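Local coordinates for type 4 fimbrial biogenesis protein PilF (Pseudomonas aeruginosa, PDB 2HO1) that is needed for the type IV pilus secretin subunit PilQ to reach the outer membrane and assemble there into its dodecameric channel, at residues A36-I41 with K62-D67; V107-Y111 with R142-N146. All coordinates share one frame; numbering follows the deposited sequence.

Two ways of joining helices in a tetratricopeptide superhelix are illustrated here. Interaction 1 pairs the antiparallel helices 33-49 and 57-66 within what is assigned as the first repeat, close to the N-terminal end of the chain. Interaction 2 runs between repeats, setting helix 105-117 of the assigned third beside helix 140-153 of the fourth at a small angle, and lies nearer the middle of the molecule. The centres of interaction 1 and interaction 2 are about 25 Å apart. They share no helix, and both are partly buried. Within the repeat, apolar and aromatic packing is bordered by an ionic network; between repeats, the larger axis separation is bridged by asparagine side chains and a water.

Interaction 1 of 2, residues A36-I41 with K62-D67; sequences ARDAYI and KALEID
R37 NH1 is shared between D67 across the helix pair and D34 of its own helix, in the antiparallel helical hairpin of the first tetratricopeptide repeat. R37 NH1 donates to D67 OD2 at 3.0 Å, a bent bond that meets the oxygen on its anti side. NE and NH2 both donate to D38 OD1, which lies in the guanidinium plane, a side-on grip that restrains rotation of the group. With CG of R37 anti to the backbone N (chi1 175°), its CD comes 3.6 Å from D67 CB, and the bend at chi3 then turns the guanidinium toward the carboxylates. D67 itself leaves helical geometry at the end of helix 57-66, and its OD1 accepts from the backbone N of S69.

Further along, the axes of the short segments come within 8.4 Å, their directions 157° apart. A63 sits at the close point: its CB lies 3.7 Å from I41 CG1 and also touches Y40 CB. The Y40 ring receives the aliphatic part of K62 over one face, while I66 CD1 meets its edge. In this CH-pi contact K62 CB stands 3.9 Å from the Y40 ring centroid, only 8° off the normal.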
loop_
_atom_site.group_PDB
_atom_site.type_symbol
_atom_site.label_atom_id
_atom_site.label_comp_id
_atom_site.label_asym_id
_atom_site.label_seq_id
_atom_site.Cartn_x
_atom_site.Cartn_y
_atom_site.Cartn_z
ATOM N N ALA A 36 14.437 32.315 -3.682
ATOM C CA ALA A 36 15.679 32.039 -4.395
ATOM C C ALA A 36 15.928 30.509 -4.432
ATOM O O ALA A 36 16.288 29.939 -5.474
ATOM C CB ALA A 36 16.829 32.758 -3.709
ATOM N N ARG A 37 15.716 29.851 -3.296
ATOM C CA ARG A 37 15.868 28.410 -3.221
ATOM C C ARG A 37 15.006 27.716 -4.286
ATOM O O ARG A 37 15.494 26.889 -5.035
ATOM C CB ARG A 37 15.443 27.912 -1.841
ATOM C CG ARG A 37 15.464 26.415 -1.716
ATOM C CD ARG A 37 14.599 25.982 -0.589
ATOM N NE ARG A 37 13.193 26.207 -0.881
ATOM C CZ ARG A 37 12.256 26.304 0.054
ATOM N NH1 ARG A 37 12.594 26.194 1.335
ATOM N NH2 ARG A 37 10.989 26.513 -0.288
ATOM N N ASP A 38 13.720 28.054 -4.343
ATOM C CA ASP A 38 12.800 27.452 -5.310
ATOM C C ASP A 38 13.227 27.709 -6.759
ATOM O O ASP A 38 13.104 26.833 -7.630
ATOM C CB ASP A 38 11.389 27.993 -5.101
ATOM C CG ASP A 38 10.716 27.410 -3.875
ATOM O OD1 ASP A 38 11.374 26.664 -3.113
ATOM O OD2 ASP A 38 9.515 27.698 -3.679
ATOM N N ALA A 39 13.702 28.930 -7.009
ATOM C CA ALA A 39 14.166 29.335 -8.328
ATOM C C ALA A 39 15.353 28.448 -8.772
ATOM O O ALA A 39 15.372 27.917 -9.887
ATOM C CB ALA A 39 14.577 30.813 -8.292
ATOM N N TYR A 40 16.337 28.317 -7.894
ATOM C CA TYR A 40 17.509 27.483 -8.147
ATOM C C TYR A 40 17.113 26.028 -8.390
ATOM O O TYR A 40 17.684 25.352 -9.281
ATOM C CB TYR A 40 18.465 27.552 -6.963
ATOM C CG TYR A 40 19.293 28.796 -6.963
ATOM C CD1 TYR A 40 19.994 29.168 -8.104
ATOM C CD2 TYR A 40 19.359 29.623 -5.838
ATOM C CE1 TYR A 40 20.734 30.329 -8.137
ATOM C CE2 TYR A 40 20.099 30.787 -5.858
ATOM C CZ TYR A 40 20.786 31.139 -7.017
ATOM O OH TYR A 40 21.523 32.301 -7.071
ATOM N N ILE A 41 16.135 25.537 -7.615
ATOM C CA ILE A 41 15.682 24.164 -7.817
ATOM C C ILE A 41 15.081 24.049 -9.225
ATOM O O ILE A 41 15.316 23.052 -9.931
ATOM C CB ILE A 41 14.650 23.742 -6.741
ATOM C CG1 ILE A 41 15.365 23.622 -5.388
ATOM C CG2 ILE A 41 13.995 22.402 -7.109
ATOM C CD1 ILE A 41 14.429 23.548 -4.217
ATOM N N LYS A 62 23.354 25.498 -4.664
ATOM C CA LYS A 62 23.015 26.838 -4.175
ATOM C C LYS A 62 21.720 26.736 -3.391
ATOM O O LYS A 62 21.604 27.269 -2.294
ATOM C CB LYS A 62 22.846 27.839 -5.325
ATOM C CG LYS A 62 24.143 28.233 -6.008
ATOM C CD LYS A 62 23.908 29.295 -7.093
ATOM C CE LYS A 62 25.200 29.611 -7.856
ATOM N NZ LYS A 62 24.967 30.534 -9.024
ATOM N N ALA A 63 20.736 26.047 -3.956
ATOM C CA ALA A 63 19.474 25.864 -3.248
ATOM C C ALA A 63 19.748 25.252 -1.874
ATOM O O ALA A 63 19.186 25.689 -0.863
ATOM C CB ALA A 63 18.562 24.965 -4.023
ATOM N N LEU A 64 20.613 24.241 -1.846
ATOM C CA LEU A 64 20.956 23.576 -0.598
ATOM C C LEU A 64 21.787 24.434 0.365
ATOM O O LEU A 64 21.711 24.240 1.573
ATOM C CB LEU A 64 21.667 22.240 -0.889
ATOM C CG LEU A 64 20.708 21.133 -1.367
ATOM C CD1 LEU A 64 21.497 19.917 -1.876
ATOM C CD2 LEU A 64 19.759 20.750 -0.226
ATOM N N GLU A 65 22.582 25.373 -0.159
ATOM C CA GLU A 65 23.372 26.240 0.713
ATOM C C GLU A 65 22.409 27.187 1.451
ATOM O O GLU A 65 22.661 27.580 2.586
ATOM C CB GLU A 65 24.399 27.024 -0.092
ATOM N N ILE A 66 21.309 27.540 0.793
ATOM C CA ILE A 66 20.260 28.377 1.347
ATOM C C ILE A 66 19.381 27.579 2.294
ATOM O O ILE A 66 18.933 28.097 3.313
ATOM C CB ILE A 66 19.373 28.956 0.236
ATOM C CG1 ILE A 66 20.067 30.132 -0.450
ATOM C CG2 ILE A 66 18.025 29.366 0.792
ATOM C CD1 ILE A 66 19.461 30.502 -1.782
ATOM N N ASP A 67 19.093 26.327 1.954
ATOM C CA ASP A 67 18.233 25.505 2.801
ATOM C C ASP A 67 18.712 24.057 2.797
ATOM O O ASP A 67 18.245 23.235 2.000
ATOM C CB ASP A 67 16.787 25.588 2.304
ATOM C CG ASP A 67 15.835 24.739 3.134
ATOM O OD1 ASP A 67 16.265 24.222 4.183
ATOM O OD2 ASP A 67 14.657 24.598 2.744
#

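Interaction 2 of 2, residues V107-Y111 with R142-N146; sequences VLNNY and RVFEN
Neighbouring tetratricopeptide repeats meet here through their first helices, 105-117 of the third repeat and 140-153 of the fourth, and N109 is the residue that reaches across. It is directed at the other helix from CB on, and with CG anti to the backbone N (chi1 -178°) the amide enters between R142, V143 and N146. N109 OD1 accepts a hydrogen bond from N146 ND2 at 2.8 Å. The donor approaches at a C=O...N angle of 123° but tilted 33° from the carbonyl plane of N109, whereas the oxygen stays close to the amide plane of N146.

The same oxygen also rests against the backbone of helix 140-153, 3.4 Å from V143 CA, and V143 CG2 is set obliquely against the amide, 3.6 Å from N109 CG. In the superhelix that stacked repeats build, the axes of segments 107-111 and 142-146 pass 10.1 Å apart and run roughly parallel, and the second helix of the third repeat, 121-131, packs against both: its L128 touches N109 and N146.

The other end of the N109 amide faces a water. N109 ND2 donates to it at 2.7 Å, R142 NH2 donates to it as well, and the water in turn donates to N110 OD1. R142 curls back through a bend at chi3, which brings its guanidinium over to the water; the water lies in the guanidinium plane at its edge, 2.7 Å from R142 NH2. N110 OD1 is too far from R142 NH2, at 4.4 Å, for a direct bond, and the water spans the gap.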
loop_
_atom_site.group_PDB
_atom_site.type_symbol
_atom_site.label_atom_id
_atom_site.label_comp_id
_atom_site.label_asym_id
_atom_site.label_seq_id
_atom_site.Cartn_x
_atom_site.Cartn_y
_atom_site.Cartn_z
ATOM N N VAL A 107 8.412 12.144 -4.259
ATOM C CA VAL A 107 9.754 11.692 -3.965
ATOM C C VAL A 107 9.759 10.210 -3.620
ATOM O O VAL A 107 10.672 9.487 -4.042
ATOM C CB VAL A 107 10.353 12.537 -2.840
ATOM C CG1 VAL A 107 11.728 12.008 -2.440
ATOM C CG2 VAL A 107 10.452 13.988 -3.323
ATOM N N LEU A 108 8.736 9.746 -2.902
ATOM C CA LEU A 108 8.649 8.322 -2.602
ATOM C C LEU A 108 8.533 7.563 -3.924
ATOM O O LEU A 108 9.109 6.486 -4.082
ATOM C CB LEU A 108 7.436 8.011 -1.726
ATOM C CG LEU A 108 7.592 8.348 -0.228
ATOM C CD1 LEU A 108 6.201 8.294 0.455
ATOM C CD2 LEU A 108 8.585 7.342 0.445
ATOM N N ASN A 109 7.811 8.118 -4.887
ATOM C CA ASN A 109 7.643 7.408 -6.148
ATOM C C ASN A 109 8.935 7.418 -6.971
ATOM O O ASN A 109 9.283 6.410 -7.541
ATOM C CB ASN A 109 6.472 7.991 -6.958
ATOM C CG ASN A 109 6.239 7.233 -8.259
ATOM O OD1 ASN A 109 6.044 6.014 -8.265
ATOM N ND2 ASN A 109 6.255 7.946 -9.359
ATOM N N ASN A 110 9.637 8.556 -7.021
ATOM C CA ASN A 110 10.899 8.633 -7.740
ATOM C C ASN A 110 11.915 7.662 -7.095
ATOM O O ASN A 110 12.657 6.970 -7.799
ATOM C CB ASN A 110 11.464 10.053 -7.689
ATOM C CG ASN A 110 10.684 11.040 -8.588
ATOM O OD1 ASN A 110 9.933 10.630 -9.455
ATOM N ND2 ASN A 110 10.882 12.329 -8.376
ATOM N N TYR A 111 11.959 7.630 -5.763
ATOM C CA TYR A 111 12.876 6.739 -5.070
ATOM C C TYR A 111 12.518 5.254 -5.317
ATOM O O TYR A 111 13.403 4.425 -5.612
ATOM C CB TYR A 111 12.913 7.086 -3.568
ATOM C CG TYR A 111 13.942 6.308 -2.724
ATOM C CD1 TYR A 111 15.156 5.847 -3.280
ATOM C CD2 TYR A 111 13.727 6.100 -1.355
ATOM C CE1 TYR A 111 16.119 5.203 -2.479
ATOM C CE2 TYR A 111 14.681 5.466 -0.549
ATOM C CZ TYR A 111 15.878 5.014 -1.121
ATOM O OH TYR A 111 16.777 4.315 -0.328
ATOM N N ARG A 142 1.203 6.654 -11.803
ATOM C CA ARG A 142 2.580 6.157 -11.996
ATOM C C ARG A 142 3.006 5.309 -10.815
ATOM O O ARG A 142 3.755 4.338 -10.967
ATOM C CB ARG A 142 3.559 7.325 -12.149
ATOM C CG ARG A 142 3.770 7.729 -13.598
ATOM C CD ARG A 142 4.115 9.222 -13.792
ATOM N NE ARG A 142 5.094 9.786 -12.853
ATOM C CZ ARG A 142 5.726 10.943 -13.067
ATOM N NH1 ARG A 142 5.481 11.632 -14.187
ATOM N NH2 ARG A 142 6.589 11.427 -12.171
ATOM N N VAL A 143 2.561 5.703 -9.622
ATOM C CA VAL A 143 2.868 4.935 -8.443
ATOM C C VAL A 143 2.322 3.516 -8.618
ATOM O O VAL A 143 3.018 2.542 -8.317
ATOM C CB VAL A 143 2.243 5.577 -7.185
ATOM C CG1 VAL A 143 2.400 4.661 -6.008
ATOM C CG2 VAL A 143 2.888 6.931 -6.930
ATOM N N PHE A 144 1.088 3.388 -9.100
ATOM C CA PHE A 144 0.502 2.072 -9.305
ATOM C C PHE A 144 1.153 1.318 -10.460
ATOM O O PHE A 144 1.205 0.072 -10.456
ATOM C CB PHE A 144 -1.001 2.163 -9.534
ATOM C CG PHE A 144 -1.773 2.429 -8.280
ATOM C CD1 PHE A 144 -1.660 1.571 -7.183
ATOM C CD2 PHE A 144 -2.584 3.552 -8.164
ATOM C CE1 PHE A 144 -2.326 1.821 -6.006
ATOM C CE2 PHE A 144 -3.255 3.796 -6.963
ATOM C CZ PHE A 144 -3.116 2.921 -5.891
ATOM N N GLU A 145 1.603 2.044 -11.474
ATOM C CA GLU A 145 2.312 1.374 -12.547
ATOM C C GLU A 145 3.574 0.733 -11.924
ATOM O O GLU A 145 3.891 -0.419 -12.186
ATOM C CB GLU A 145 2.758 2.368 -13.621
ATOM C CG GLU A 145 3.626 1.703 -14.691
ATOM C CD GLU A 145 4.110 2.665 -15.757
ATOM O OE1 GLU A 145 4.550 3.788 -15.410
ATOM O OE2 GLU A 145 4.051 2.282 -16.947
ATOM N N ASN A 146 4.290 1.491 -11.104
ATOM C CA ASN A 146 5.505 0.988 -10.465
ATOM C C ASN A 146 5.262 -0.213 -9.556
ATOM O O ASN A 146 6.067 -1.137 -9.519
ATOM C CB ASN A 146 6.227 2.108 -9.711
ATOM C CG ASN A 146 6.947 3.047 -10.654
ATOM O OD1 ASN A 146 7.313 2.651 -11.757
ATOM N ND2 ASN A 146 7.155 4.287 -10.230
HETATM O O HOH W 1 6.945 10.533 -9.678
#